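Alpha-rhamnosidase (Dictyoglomus thermophilum, PDB 6I60) probably hydrolyses terminal non-reducing alpha-L-rhamnose residues from alpha-L-rhamnosides, acting as a glycoside hydrolase of a thermophilic bacterium. Local coordinates at residues T563-I568 with E587-Y592; Y859-L864 with E872-K877. One frame throughout, in Å; residues are numbered along the deposited sequence.

Contact 1: T563-I568 with E587-Y592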
ATOM      1  N   THR A 563      12.907  10.390   3.991  1.00 51.50           N
ATOM      2  CA  THR A 563      12.371  11.088   2.829  1.00 51.32           C
ATOM      3  C   THR A 563      11.001  10.572   2.410  1.00 51.21           C
ATOM      4  O   THR A 563      10.371  11.180   1.539  1.00 45.41           O
ATOM      5  CB  THR A 563      13.339  10.969   1.652  1.00 45.92           C
ATOM      6  OG1 THR A 563      12.932  11.858   0.605  1.00 49.18           O
ATOM      7  CG2 THR A 563      13.352   9.544   1.122  1.00 45.80           C
ATOM      8  N   ALA A 564      10.529   9.475   3.008  1.00 49.16           N
ATOM      9  CA  ALA A 564       9.238   8.907   2.638  1.00 47.56           C
ATOM     10  C   ALA A 564       8.076   9.836   2.964  1.00 53.14           C
ATOM     11  O   ALA A 564       6.997   9.682   2.383  1.00 54.77           O
ATOM     12  CB  ALA A 564       9.037   7.564   3.340  1.00 45.92           C
ATOM     13  N   TYR A 565       8.269  10.793   3.877  1.00 51.24           N
ATOM     14  CA  TYR A 565       7.187  11.711   4.221  1.00 45.29           C
ATOM     15  C   TYR A 565       6.838  12.614   3.045  1.00 48.70           C
ATOM     16  O   TYR A 565       5.678  12.681   2.624  1.00 53.97           O
ATOM     17  CB  TYR A 565       7.572  12.542   5.445  1.00 45.16           C
ATOM     18  CG  TYR A 565       6.394  13.191   6.141  1.00 46.56           C
ATOM     19  CD1 TYR A 565       5.094  12.778   5.881  1.00 47.35           C
ATOM     20  CD2 TYR A 565       6.583  14.217   7.059  1.00 48.60           C
ATOM     21  CE1 TYR A 565       4.017  13.365   6.514  1.00 53.86           C
ATOM     22  CE2 TYR A 565       5.511  14.812   7.697  1.00 48.28           C
ATOM     23  CZ  TYR A 565       4.230  14.382   7.421  1.00 52.30           C
ATOM     24  OH  TYR A 565       3.157  14.968   8.053  1.00 49.23           O
ATOM     25  N   ILE A 566       7.830  13.318   2.499  1.00 48.68           N
ATOM     26  CA  ILE A 566       7.558  14.225   1.390  1.00 48.03           C
ATOM     27  C   ILE A 566       7.428  13.468   0.071  1.00 51.88           C
ATOM     28  O   ILE A 566       6.680  13.892  -0.817  1.00 51.05           O
ATOM     29  CB  ILE A 566       8.648  15.305   1.295  1.00 47.52           C
ATOM     30  CG1 ILE A 566      10.020  14.657   1.148  1.00 60.99           C
ATOM     31  CG2 ILE A 566       8.638  16.193   2.518  1.00 58.33           C
ATOM     32  CD1 ILE A 566      10.823  15.240   0.035  1.00 60.29           C
ATOM     33  N   THR A 567       8.144  12.352  -0.084  1.00 52.21           N
ATOM     34  CA  THR A 567       8.121  11.629  -1.352  1.00 54.95           C
ATOM     35  C   THR A 567       6.759  10.992  -1.596  1.00 51.68           C
ATOM     36  O   THR A 567       6.158  11.178  -2.660  1.00 49.99           O
ATOM     37  CB  THR A 567       9.223  10.567  -1.376  1.00 49.58           C
ATOM     38  OG1 THR A 567      10.503  11.208  -1.450  1.00 47.54           O
ATOM     39  CG2 THR A 567       9.052   9.642  -2.572  1.00 40.83           C
ATOM     40  N   ILE A 568       6.255  10.236  -0.617  1.00 47.08           N
ATOM     41  CA  ILE A 568       4.955   9.593  -0.779  1.00 52.69           C
ATOM     42  C   ILE A 568       3.863  10.642  -0.942  1.00 48.72           C
ATOM     43  O   ILE A 568       2.936  10.475  -1.745  1.00 53.86           O
ATOM     44  CB  ILE A 568       4.674   8.650   0.406  1.00 45.52           C
ATOM     45  CG1 ILE A 568       5.666   7.485   0.398  1.00 39.50           C
ATOM     46  CG2 ILE A 568       3.249   8.128   0.353  1.00 44.19           C
ATOM     47  CD1 ILE A 568       5.598   6.615   1.633  1.00 45.51           C
ATOM     48  N   GLU A 587       3.309  21.648   6.991  1.00 51.69           N
ATOM     49  CA  GLU A 587       4.078  22.030   8.172  1.00 48.08           C
ATOM     50  C   GLU A 587       5.015  20.912   8.613  1.00 54.61           C
ATOM     51  O   GLU A 587       6.125  21.184   9.085  1.00 53.52           O
ATOM     52  CB  GLU A 587       3.134  22.419   9.310  1.00 60.25           C
ATOM     53  CG  GLU A 587       2.721  23.883   9.291  1.00 68.43           C
ATOM     54  CD  GLU A 587       2.377  24.411  10.671  1.00 79.46           C
ATOM     55  OE1 GLU A 587       2.161  23.591  11.590  1.00 77.32           O
ATOM     56  OE2 GLU A 587       2.327  25.648  10.838  1.00 94.44           O
ATOM     57  N   GLY A 588       4.592  19.655   8.466  1.00 58.14           N
ATOM     58  CA  GLY A 588       5.484  18.548   8.758  1.00 50.94           C
ATOM     59  C   GLY A 588       6.670  18.484   7.818  1.00 50.20           C
ATOM     60  O   GLY A 588       7.767  18.094   8.226  1.00 49.22           O
ATOM     61  N   PHE A 589       6.471  18.865   6.554  1.00 50.33           N
ATOM     62  CA  PHE A 589       7.583  18.909   5.611  1.00 50.40           C
ATOM     63  C   PHE A 589       8.577  19.995   6.000  1.00 52.41           C
ATOM     64  O   PHE A 589       9.793  19.774   5.991  1.00 47.03           O
ATOM     65  CB  PHE A 589       7.072  19.149   4.188  1.00 51.10           C
ATOM     66  CG  PHE A 589       5.990  18.201   3.749  1.00 53.12           C
ATOM     67  CD1 PHE A 589       5.863  16.943   4.319  1.00 50.75           C
ATOM     68  CD2 PHE A 589       5.103  18.570   2.750  1.00 47.77           C
ATOM     69  CE1 PHE A 589       4.869  16.080   3.906  1.00 49.67           C
ATOM     70  CE2 PHE A 589       4.109  17.710   2.333  1.00 42.27           C
ATOM     71  CZ  PHE A 589       3.992  16.465   2.911  1.00 47.45           C
ATOM     72  N   LYS A 590       8.069  21.185   6.341  1.00 54.57           N
ATOM     73  CA  LYS A 590       8.943  22.281   6.739  1.00 49.09           C
ATOM     74  C   LYS A 590       9.711  21.947   8.009  1.00 52.24           C
ATOM     75  O   LYS A 590      10.851  22.394   8.182  1.00 52.26           O
ATOM     76  CB  LYS A 590       8.125  23.558   6.934  1.00 53.99           C
ATOM     77  CG  LYS A 590       8.292  24.593   5.829  1.00 58.41           C
ATOM     78  CD  LYS A 590       7.678  25.930   6.226  1.00 59.48           C
ATOM     79  CE  LYS A 590       8.746  27.002   6.411  1.00 68.48           C
ATOM     80  NZ  LYS A 590       8.160  28.338   6.731  1.00 68.58           N
ATOM     81  N   LYS A 591       9.111  21.156   8.900  1.00 51.15           N
ATOM     82  CA  LYS A 591       9.775  20.818  10.153  1.00 52.23           C
ATOM     83  C   LYS A 591      10.868  19.776   9.945  1.00 54.16           C
ATOM     84  O   LYS A 591      11.931  19.860  10.570  1.00 56.76           O
ATOM     85  CB  LYS A 591       8.752  20.325  11.175  1.00 50.01           C
ATOM     86  CG  LYS A 591       9.134  20.621  12.615  1.00 51.02           C
ATOM     87  CD  LYS A 591       7.981  20.342  13.564  1.00 63.01           C
ATOM     88  CE  LYS A 591       7.124  21.580  13.777  1.00 58.93           C
ATOM     89  NZ  LYS A 591       6.323  21.482  15.028  1.00 57.73           N
ATOM     90  N   TYR A 592      10.630  18.788   9.077  1.00 50.99           N
ATOM     91  CA  TYR A 592      11.656  17.782   8.828  1.00 53.06           C
ATOM     92  C   TYR A 592      12.834  18.374   8.066  1.00 52.60           C
ATOM     93  O   TYR A 592      13.994  18.096   8.391  1.00 55.38           O
ATOM     94  CB  TYR A 592      11.080  16.591   8.063  1.00 47.57           C
ATOM     95  CG  TYR A 592      12.164  15.666   7.553  1.00 51.68           C
ATOM     96  CD1 TYR A 592      12.892  14.873   8.430  1.00 54.23           C
ATOM     97  CD2 TYR A 592      12.482  15.611   6.202  1.00 51.19           C
ATOM     98  CE1 TYR A 592      13.895  14.036   7.976  1.00 51.79           C
ATOM     99  CE2 TYR A 592      13.484  14.776   5.738  1.00 56.38           C
ATOM    100  CZ  TYR A 592      14.187  13.991   6.630  1.00 52.86           C
ATOM    101  OH  TYR A 592      15.185  13.159   6.175  1.00 53.58           O
TER

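Contact 2: Y859-L864 with E872-K877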
ATOM      1  N   TYR A 859       6.315  -6.693 -28.444  1.00 55.15           N
ATOM      2  CA  TYR A 859       5.099  -6.006 -28.037  1.00 54.80           C
ATOM      3  C   TYR A 859       5.178  -5.694 -26.549  1.00 52.36           C
ATOM      4  O   TYR A 859       5.977  -6.279 -25.813  1.00 53.72           O
ATOM      5  CB  TYR A 859       3.847  -6.842 -28.344  1.00 51.47           C
ATOM      6  CG  TYR A 859       3.812  -8.180 -27.637  1.00 54.70           C
ATOM      7  CD1 TYR A 859       3.321  -8.290 -26.342  1.00 57.90           C
ATOM      8  CD2 TYR A 859       4.270  -9.333 -28.264  1.00 55.23           C
ATOM      9  CE1 TYR A 859       3.292  -9.506 -25.689  1.00 58.54           C
ATOM     10  CE2 TYR A 859       4.241 -10.558 -27.619  1.00 52.56           C
ATOM     11  CZ  TYR A 859       3.749 -10.638 -26.332  1.00 55.95           C
ATOM     12  OH  TYR A 859       3.715 -11.849 -25.679  1.00 57.68           O
ATOM     13  N   ALA A 860       4.328  -4.765 -26.116  1.00 51.00           N
ATOM     14  CA  ALA A 860       4.200  -4.407 -24.709  1.00 52.60           C
ATOM     15  C   ALA A 860       2.951  -3.556 -24.538  1.00 52.37           C
ATOM     16  O   ALA A 860       2.610  -2.769 -25.423  1.00 52.06           O
ATOM     17  CB  ALA A 860       5.432  -3.647 -24.202  1.00 48.93           C
ATOM     18  N   LYS A 861       2.277  -3.721 -23.402  1.00 50.92           N
ATOM     19  CA  LYS A 861       1.073  -2.954 -23.124  1.00 48.95           C
ATOM     20  C   LYS A 861       0.980  -2.662 -21.635  1.00 49.77           C
ATOM     21  O   LYS A 861       1.264  -3.532 -20.806  1.00 57.23           O
ATOM     22  CB  LYS A 861      -0.194  -3.690 -23.577  1.00 46.68           C
ATOM     23  CG  LYS A 861      -1.459  -3.177 -22.898  1.00 51.20           C
ATOM     24  CD  LYS A 861      -2.588  -4.181 -22.947  1.00 56.12           C
ATOM     25  CE  LYS A 861      -3.936  -3.497 -22.776  1.00 62.77           C
ATOM     26  NZ  LYS A 861      -5.075  -4.379 -23.167  1.00 60.21           N
ATOM     27  N   ALA A 862       0.580  -1.436 -21.307  1.00 41.22           N
ATOM     28  CA  ALA A 862       0.210  -1.063 -19.949  1.00 44.55           C
ATOM     29  C   ALA A 862      -1.159  -0.408 -19.996  1.00 48.29           C
ATOM     30  O   ALA A 862      -1.362   0.555 -20.742  1.00 54.82           O
ATOM     31  CB  ALA A 862       1.240  -0.118 -19.326  1.00 49.44           C
ATOM     32  N   ARG A 863      -2.100  -0.936 -19.219  1.00 51.39           N
ATOM     33  CA  ARG A 863      -3.432  -0.359 -19.090  1.00 54.68           C
ATOM     34  C   ARG A 863      -3.644   0.019 -17.632  1.00 59.20           C
ATOM     35  O   ARG A 863      -3.597  -0.847 -16.753  1.00 61.22           O
ATOM     36  CB  ARG A 863      -4.511  -1.338 -19.561  1.00 52.38           C
ATOM     37  CG  ARG A 863      -5.930  -0.851 -19.319  1.00 55.18           C
ATOM     38  CD  ARG A 863      -6.961  -1.900 -19.708  1.00 62.71           C
ATOM     39  NE  ARG A 863      -7.229  -2.845 -18.626  1.00 76.93           N
ATOM     40  CZ  ARG A 863      -8.007  -2.587 -17.577  1.00 84.42           C
ATOM     41  NH1 ARG A 863      -8.599  -1.406 -17.458  1.00 87.27           N
ATOM     42  NH2 ARG A 863      -8.191  -3.511 -16.643  1.00 81.11           N
ATOM     43  N   LEU A 864      -3.870   1.306 -17.377  1.00 56.42           N
ATOM     44  CA  LEU A 864      -4.029   1.823 -16.027  1.00 47.44           C
ATOM     45  C   LEU A 864      -5.422   2.407 -15.844  1.00 51.40           C
ATOM     46  O   LEU A 864      -6.006   2.972 -16.773  1.00 58.09           O
ATOM     47  CB  LEU A 864      -2.982   2.901 -15.712  1.00 52.26           C
ATOM     48  CG  LEU A 864      -1.557   2.682 -16.223  1.00 51.40           C
ATOM     49  CD1 LEU A 864      -0.825   4.009 -16.366  1.00 47.83           C
ATOM     50  CD2 LEU A 864      -0.802   1.753 -15.293  1.00 51.78           C
ATOM     51  N   GLU A 872      -4.303   3.691 -21.517  1.00 55.45           N
ATOM     52  CA  GLU A 872      -3.804   2.487 -22.167  1.00 57.77           C
ATOM     53  C   GLU A 872      -2.746   2.844 -23.201  1.00 47.68           C
ATOM     54  O   GLU A 872      -2.822   3.883 -23.860  1.00 53.59           O
ATOM     55  CB  GLU A 872      -4.943   1.704 -22.837  1.00 54.30           C
ATOM     56  CG  GLU A 872      -4.590   0.271 -23.198  1.00 53.32           C
ATOM     57  CD  GLU A 872      -5.792  -0.522 -23.666  1.00 63.99           C
ATOM     58  OE1 GLU A 872      -6.536  -1.039 -22.806  1.00 61.43           O
ATOM     59  OE2 GLU A 872      -5.993  -0.627 -24.896  1.00 77.44           O
ATOM     60  N   ILE A 873      -1.755   1.964 -23.334  1.00 53.13           N
ATOM     61  CA  ILE A 873      -0.732   2.071 -24.370  1.00 53.55           C
ATOM     62  C   ILE A 873      -0.450   0.675 -24.911  1.00 51.03           C
ATOM     63  O   ILE A 873      -0.335  -0.286 -24.143  1.00 48.84           O
ATOM     64  CB  ILE A 873       0.562   2.728 -23.845  1.00 53.20           C
ATOM     65  CG1 ILE A 873       1.592   2.854 -24.970  1.00 52.87           C
ATOM     66  CG2 ILE A 873       1.137   1.951 -22.665  1.00 44.12           C
ATOM     67  CD1 ILE A 873       2.395   4.135 -24.925  1.00 54.50           C
ATOM     68  N   ASN A 874      -0.372   0.559 -26.234  1.00 56.38           N
ATOM     69  CA  ASN A 874      -0.043  -0.692 -26.904  1.00 51.01           C
ATOM     70  C   ASN A 874       0.885  -0.380 -28.064  1.00 53.29           C
ATOM     71  O   ASN A 874       0.678   0.606 -28.775  1.00 55.88           O
ATOM     72  CB  ASN A 874      -1.290  -1.412 -27.438  1.00 52.52           C
ATOM     73  CG  ASN A 874      -2.386  -1.544 -26.401  1.00 55.49           C
ATOM     74  OD1 ASN A 874      -2.531  -2.587 -25.770  1.00 57.47           O
ATOM     75  ND2 ASN A 874      -3.178  -0.490 -26.236  1.00 56.13           N
ATOM     76  N   TRP A 875       1.903  -1.216 -28.258  1.00 54.98           N
ATOM     77  CA  TRP A 875       2.787  -1.045 -29.401  1.00 58.85           C
ATOM     78  C   TRP A 875       3.299  -2.398 -29.869  1.00 59.78           C
ATOM     79  O   TRP A 875       3.541  -3.297 -29.058  1.00 56.99           O
ATOM     80  CB  TRP A 875       3.962  -0.107 -29.080  1.00 55.52           C
ATOM     81  CG  TRP A 875       4.885  -0.577 -27.994  1.00 55.19           C
ATOM     82  CD1 TRP A 875       4.854  -0.217 -26.679  1.00 54.10           C
ATOM     83  CD2 TRP A 875       5.998  -1.472 -28.137  1.00 57.54           C
ATOM     84  NE1 TRP A 875       5.868  -0.838 -25.993  1.00 56.54           N
ATOM     85  CE2 TRP A 875       6.584  -1.614 -26.864  1.00 57.24           C
ATOM     86  CE3 TRP A 875       6.549  -2.171 -29.217  1.00 57.54           C
ATOM     87  CZ2 TRP A 875       7.696  -2.427 -26.640  1.00 60.05           C
ATOM     88  CZ3 TRP A 875       7.650  -2.978 -28.992  1.00 53.65           C
ATOM     89  CH2 TRP A 875       8.213  -3.098 -27.714  1.00 58.57           C
ATOM     90  N   GLN A 876       3.449  -2.532 -31.187  1.00 60.31           N
ATOM     91  CA  GLN A 876       4.003  -3.719 -31.822  1.00 57.61           C
ATOM     92  C   GLN A 876       5.128  -3.295 -32.753  1.00 60.34           C
ATOM     93  O   GLN A 876       5.031  -2.262 -33.423  1.00 63.27           O
ATOM     94  CB  GLN A 876       2.940  -4.483 -32.617  1.00 57.45           C
ATOM     95  CG  GLN A 876       2.193  -5.537 -31.825  1.00 60.50           C
ATOM     96  CD  GLN A 876       0.959  -6.035 -32.553  1.00 72.84           C
ATOM     97  OE1 GLN A 876      -0.160  -5.938 -32.044  1.00 70.28           O
ATOM     98  NE2 GLN A 876       1.157  -6.572 -33.754  1.00 61.89           N
ATOM     99  N   LYS A 877       6.191  -4.094 -32.796  1.00 63.32           N
ATOM    100  CA  LYS A 877       7.368  -3.792 -33.604  1.00 62.52           C
ATOM    101  C   LYS A 877       7.641  -4.963 -34.538  1.00 63.32           C
ATOM    102  O   LYS A 877       7.985  -6.060 -34.085  1.00 70.10           O
ATOM    103  CB  LYS A 877       8.583  -3.503 -32.723  1.00 58.09           C
ATOM    104  CG  LYS A 877       9.798  -2.995 -33.488  1.00 52.48           C
ATOM    105  CD  LYS A 877      11.060  -3.082 -32.640  1.00 55.74           C
ATOM    106  CE  LYS A 877      12.303  -2.748 -33.451  1.00 60.64           C
ATOM    107  NZ  LYS A 877      12.661  -3.837 -34.404  1.00 64.35           N
TER

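Contact 1: T563-I568 with E587-Y592
The ring of Y565 lies with one face against the edge of F589. Helices 564-576 and 586-599 meet here inside the six-hairpin glycosidase domain, the helical (alpha/alpha)6-barrel domain of this rhamnosidase family. Their short segments approach to 10.1 Å between axes. Their N-to-C directions differ by 138°, so they run roughly antiparallel with a wide splay.

The aromatic pair is edge-to-face, or T-shaped. Its centroids are 5.0 Å apart and its planes stand at 78°. F589 brings CE1 over the centre of the Y565 ring, 3.7 Å above the plane. In Y565, CG is anti to the backbone N (chi1 -162°), which carries the ring across to the second helix. There it also lies beside the backbone of G588, where CE2 of Y565 is 3.9 Å from C of G588. G588 has no side chain where the tyrosine ring lies against its backbone. The hydroxyl of Y565 is hydrogen-bonded to H585, and L531 and I534 of helix 524-535 also pack on this side chain.

I566 supplies the other apolar contact. Its CG2 branch reaches F589, while CG1 heads away from helix 586-599. I566 also touches D637 and T640 of helix 626-648, which Y592 and T563 contact too. All the residues that touch are buried. The I566 methyl meets the phenylalanine ring near its root, with CG2 of I566 3.4 Å from CD1 of F589.

Contact 2: Y859-L864 with E872-K877
Strands 859-864 and 872-877 run antiparallel, at 172° and with axes 4.8 Å apart. A862 and I873 form a hydrogen-bonded pair, with I873 N to A862 O at 3.0 Å. A860 and W875 form another, but both of its bonds are weak. Y859, K861 and R863 sit in non-hydrogen-bonded pairs with Q876, N874 and E872.

W875 lays one face of its indole over the backbone of Y859 and A860. A chi1 of 62° sets CG between the backbone N and the carbonyl carbon and turns the ring towards that strand. CB of A860 is 3.5 Å from CE2 of W875. The indole NE1 is hydrogen-bonded to I834 O. Replacing the indole with an alanine is likely to leave the carbonyl of I834 without this donor and to open a gap beside A860.

On the other face, K861 lies alongside N874, pointing the same way. K861 NZ makes a long salt bridge to E872 OE1, at 3.7 Å. N874 ND2 donates to E872 OE2 (3.1 Å) and also bonds R885 O. R863 turns its guanidinium away to salt bridges with E467 and E870.

This is a two-stranded beta hairpin within the antiparallel sheet of the C-terminal domain.

Contact 1 comes first along the chain and closes before contact 2 opens. Their centres are 35 Å apart and their nearest atoms about 16 Å apart, so they do not touch. They share no helix or sheet. Contact 1 joins helices 564-576 and 586-599 in the six-hairpin glycosidase domain. Contact 2 joins neighbouring strands 859-866 and 869-877 of the C-terminal domain. Strand 466-470, which precedes helix 473-488, pairs with strand 859-866 in the same sheet, and helix 826-835 packs on A862 and L864. The hairpin sheet is thus tied to chain segments on both flanks of the helical part, whereas 563-568 with 587-592 is a helix contact within it.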